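Local coordinates for 2-c-methyl-d-erythritol 2,4-cyclodiphosphate synthase (Plasmodium falciparum, PDB 4C81), which catalyses the cyclisation of 4-diphosphocytidyl-2-C-methyl-D-erythritol 2-phosphate to 2-C-methyl-D-erythritol 2,4-cyclodiphosphate, with release of CMP, in isoprenoid precursor synthesis, at residues L102-A105 and R106-Y110; L145-D148 and E149-S153. The protein carries 1 engineered substitution. All blocks are in the same frame, centred on the assembly; numbering follows the deposited sequence.

Contact 1: residues L102-A105 and R106-Y110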
# COMPACT_ATOMS: atom_id res chain seq x y z
N LEU A 102 -6.92 12.12 16.09
CA LEU A 102 -5.52 11.79 16.35
C LEU A 102 -5.27 11.54 17.84
O LEU A 102 -4.47 10.67 18.19
CB LEU A 102 -4.58 12.89 15.83
CG LEU A 102 -4.14 12.80 14.37
CD1 LEU A 102 -3.26 11.58 14.13
CD2 LEU A 102 -5.32 12.79 13.42
N ARG A 103 -5.93 12.30 18.71
CA ARG A 103 -5.79 12.08 20.16
C ARG A 103 -6.46 10.77 20.58
O ARG A 103 -5.95 10.07 21.45
CB ARG A 103 -6.30 13.27 20.99
CG ARG A 103 -7.81 13.45 21.06
CD ARG A 103 -8.22 14.16 22.35
NE ARG A 103 -7.49 15.42 22.55
CZ ARG A 103 -7.84 16.60 22.04
NH1 ARG A 103 -8.92 16.72 21.27
NH2 ARG A 103 -7.09 17.67 22.29
N TYR A 104 -7.59 10.44 19.95
CA TYR A 104 -8.25 9.16 20.19
C TYR A 104 -7.30 8.02 19.82
O TYR A 104 -7.11 7.08 20.60
CB TYR A 104 -9.55 9.03 19.38
CG TYR A 104 -10.15 7.63 19.42
CD1 TYR A 104 -10.89 7.20 20.52
CD2 TYR A 104 -9.96 6.74 18.37
CE1 TYR A 104 -11.43 5.92 20.57
CE2 TYR A 104 -10.49 5.45 18.41
CZ TYR A 104 -11.23 5.05 19.51
OH TYR A 104 -11.76 3.78 19.56
N ALA A 105 -6.70 8.12 18.64
CA ALA A 105 -5.79 7.09 18.15
C ALA A 105 -4.57 6.92 19.06
O ALA A 105 -4.16 5.80 19.36
CB ALA A 105 -5.35 7.40 16.72
N ARG A 106 -3.99 8.04 19.49
CA ARG A 106 -2.85 8.00 20.41
C ARG A 106 -3.23 7.29 21.70
O ARG A 106 -2.51 6.40 22.15
CB ARG A 106 -2.36 9.42 20.73
CG ARG A 106 -1.15 9.47 21.65
CD ARG A 106 -0.68 10.89 21.90
NE ARG A 106 -1.72 11.71 22.53
CZ ARG A 106 -2.03 11.69 23.82
NH1 ARG A 106 -1.38 10.89 24.67
NH2 ARG A 106 -3.00 12.48 24.28
N LEU A 107 -4.37 7.67 22.27
CA LEU A 107 -4.82 7.09 23.54
C LEU A 107 -5.27 5.63 23.38
O LEU A 107 -5.16 4.85 24.33
CB LEU A 107 -5.94 7.94 24.15
CG LEU A 107 -5.48 9.33 24.60
CD1 LEU A 107 -6.67 10.24 24.88
CD2 LEU A 107 -4.58 9.22 25.83
N LEU A 108 -5.78 5.27 22.20
CA LEU A 108 -6.14 3.89 21.90
C LEU A 108 -4.92 2.98 21.89
O LEU A 108 -4.95 1.88 22.44
CB LEU A 108 -6.85 3.81 20.54
CG LEU A 108 -7.19 2.42 19.99
CD1 LEU A 108 -8.25 1.74 20.83
CD2 LEU A 108 -7.64 2.52 18.54
N ILE A 109 -3.84 3.44 21.26
CA ILE A 109 -2.57 2.71 21.23
C ILE A 109 -2.08 2.47 22.66
O ILE A 109 -1.65 1.37 23.00
CB ILE A 109 -1.48 3.49 20.44
CG1 ILE A 109 -1.79 3.48 18.94
CG2 ILE A 109 -0.11 2.88 20.67
CD1 ILE A 109 -0.92 4.42 18.13
N TYR A 110 -2.17 3.52 23.48
CA TYR A 110 -1.72 3.45 24.86
C TYR A 110 -2.55 2.47 25.69
O TYR A 110 -1.99 1.64 26.40
CB TYR A 110 -1.75 4.84 25.51
CG TYR A 110 -1.14 4.86 26.89
CD1 TYR A 110 0.22 5.10 27.06
CD2 TYR A 110 -1.91 4.61 28.02
CE1 TYR A 110 0.80 5.11 28.33
CE2 TYR A 110 -1.35 4.62 29.29
CZ TYR A 110 0.01 4.87 29.44
OH TYR A 110 0.57 4.88 30.69
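Tyr-104 and Leu-108 lie one turn apart on the α-helix 97-111 of the IspF fold and make the apolar side-chain contact across this local stretch. The ring atom CE2 of Tyr-104 comes within 4.1 Å of Leu-108 CD2, the methyl approaching obliquely. Both residues carry CG anti to the backbone N (chi1 171° for Tyr-104, 174° for Leu-108), which sends the two side chains out along the same flank of the helix. Tyr-104 also meets Phe-86 edge-to-face, while Leu-108 packs on Leu-74 and Leu-77 of helix 64-77.

The backbone bonding is the regular i to i+4 pattern. Arg-106 N donates to Leu-102 O and Leu-107 N to Arg-103 O, each at 3.0 Å. Leu-108 N reaches Tyr-104 O at 2.8 Å, and Ile-109 N closes on Ala-105 O. Ile-109 leans inward, packing on Ile-73 and on Tyr-114 and Ile-116 of strand 114-124, and Leu-102 packs onto Val-70, so Leu-102 and Ile-109 both face the core, where helix 64-77 and strand 114-124 receive them.

Two arginines supply the charged side. The Arg-106 chain runs out from the helix and then bends at chi3 (60°), and one face of its guanidinium lies over Leu-107 CG, 3.9 Å from the plane and offset toward the rim. Arg-103 NE and Arg-106 NH2 stand 5.6 Å apart, a like-charged pair that would tend to push the two groups away from each other. Leu-107 CG lies 3.3 Å from Arg-103 O, one turn earlier.

Contact 2: residues L145-D148 and E149-S153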
# COMPACT_ATOMS: atom_id res chain seq x y z
N LEU A 145 1.21 12.67 18.10
CA LEU A 145 1.30 11.25 18.45
C LEU A 145 2.23 10.98 19.64
O LEU A 145 2.26 9.87 20.17
CB LEU A 145 1.76 10.41 17.24
CG LEU A 145 0.75 10.27 16.09
CD1 LEU A 145 1.34 9.43 14.97
CD2 LEU A 145 -0.56 9.67 16.58
N ASN A 146 2.97 12.01 20.06
CA ASN A 146 3.94 11.91 21.15
C ASN A 146 5.02 10.86 20.86
O ASN A 146 5.32 10.00 21.69
CB ASN A 146 3.22 11.62 22.48
CG ASN A 146 4.09 11.90 23.70
OD1 ASN A 146 5.10 12.59 23.62
ND2 ASN A 146 3.68 11.36 24.84
N ILE A 147 5.60 10.94 19.66
CA ILE A 147 6.71 10.08 19.26
C ILE A 147 7.87 10.94 18.76
O ILE A 147 7.71 12.15 18.56
CB ILE A 147 6.30 9.05 18.18
CG1 ILE A 147 5.81 9.73 16.90
CG2 ILE A 147 5.23 8.10 18.73
CD1 ILE A 147 5.41 8.76 15.79
N ASP A 148 9.02 10.31 18.55
CA ASP A 148 10.21 11.00 18.08
C ASP A 148 10.15 11.16 16.57
O ASP A 148 9.58 10.32 15.87
CB ASP A 148 11.46 10.21 18.46
CG ASP A 148 12.73 11.02 18.30
OD1 ASP A 148 12.94 11.97 19.08
OD2 ASP A 148 13.52 10.71 17.38
N GLU A 149 10.75 12.24 16.06
CA GLU A 149 10.77 12.53 14.63
C GLU A 149 11.48 11.44 13.82
O GLU A 149 11.18 11.25 12.64
CB GLU A 149 11.42 13.89 14.36
CG GLU A 149 10.64 15.07 14.93
CD GLU A 149 11.27 16.41 14.61
OE1 GLU A 149 12.41 16.44 14.09
OE2 GLU A 149 10.63 17.45 14.87
N SER A 150 12.40 10.72 14.46
CA SER A 150 13.11 9.61 13.82
C SER A 150 12.21 8.40 13.52
O SER A 150 12.62 7.49 12.81
CB SER A 150 14.29 9.16 14.69
OG SER A 150 13.84 8.50 15.87
N GLN A 151 11.00 8.40 14.08
CA GLN A 151 10.02 7.34 13.82
C GLN A 151 9.05 7.68 12.69
O GLN A 151 8.12 6.91 12.44
CB GLN A 151 9.22 7.05 15.09
CG GLN A 151 10.05 6.49 16.23
CD GLN A 151 9.32 6.48 17.55
OE1 GLN A 151 9.50 7.37 18.38
NE2 GLN A 151 8.48 5.47 17.76
N ILE A 152 9.26 8.81 12.01
CA ILE A 152 8.32 9.31 11.00
C ILE A 152 9.01 9.58 9.65
O ILE A 152 10.08 10.19 9.59
CB ILE A 152 7.67 10.63 11.46
CG1 ILE A 152 7.00 10.46 12.83
CG2 ILE A 152 6.65 11.11 10.43
CD1 ILE A 152 6.57 11.77 13.46
N SER A 153 8.38 9.10 8.58
CA SER A 153 8.77 9.42 7.22
C SER A 153 7.55 9.94 6.47
O SER A 153 6.47 9.37 6.59
CB SER A 153 9.31 8.19 6.50
OG SER A 153 9.43 8.42 5.11
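An Asx turn overlapping a β-turn leads the chain from helix 130-145 into strand 152-157, with Asp-148 as the residue that starts both. Its carboxylate atom OD2 takes two bonds from one partner: Ser-150 OG at 2.7 Å, on the anti lone pair, and Ser-150 N at 3.1 Å, from above the carboxylate plane. The aspartate has CG anti to its N (chi1 -166°) and the serine has OG between its own N and carbonyl carbon (chi1 71°), a torsion that brings hydroxyl and amide to the same oxygen. The two bonds on OD2 should restrict rotation of the carboxylate, and these donors, the hydroxyl and Ser-150 N, would probably favour its ionised form.

Backbone and side chain of Gln-151 both return to Asp-148. Gln-151 N donates to Asp-148 O at 3.0 Å, closing the β-turn, and Gln-151 OE1 accepts from Asp-148 N, the donor lying well above the amide carbonyl plane. That side-chain bond resembles one half of a capping box, but the box is incomplete because Asp-148 OD2 goes to Ser-150 N rather than Gln-151 N. The other end of the amide, NE2, bonds to Gly-117 O, so the side chain spans from the turn to strand 114-124.

The apolar part of the contact is Ile-147 CD1 at 3.8 Å from Ile-152 CG1, the two chains crossing at a slant. Ile-152 goes on to pack against Ile-141 of helix 130-145. Ser-150 O accepts a hydrogen bond from Arg-9 NH2 of a neighbouring subunit, placing the turn at the trimer interface. The whole is an Asx turn combined with a β-turn, an Asx motif, at the entry to an edge strand of the chain's five-stranded sheet.

In the fold
Contact 1 comes first along the chain, on helix 97-111; strand 114-124 and helix 130-145 follow, and contact 2 then forms the turn into strand 152-157. Their centres are 14 Å apart, yet the two touch. Arg-106 CD rests 3.6 Å from Leu-145 O and also packs on Asn-146 CB, while Leu-102 CD1 meets Leu-145 CD2 at 4.1 Å. Strand 114-124 of the mixed sheet receives Ile-109 from contact 1 and Ile-147 from contact 2. Together the two contacts thus tie helix 97-111 and the loop after helix 130-145 to each other and to the sheet, and of the two only contact 2 lies at the trimer interface.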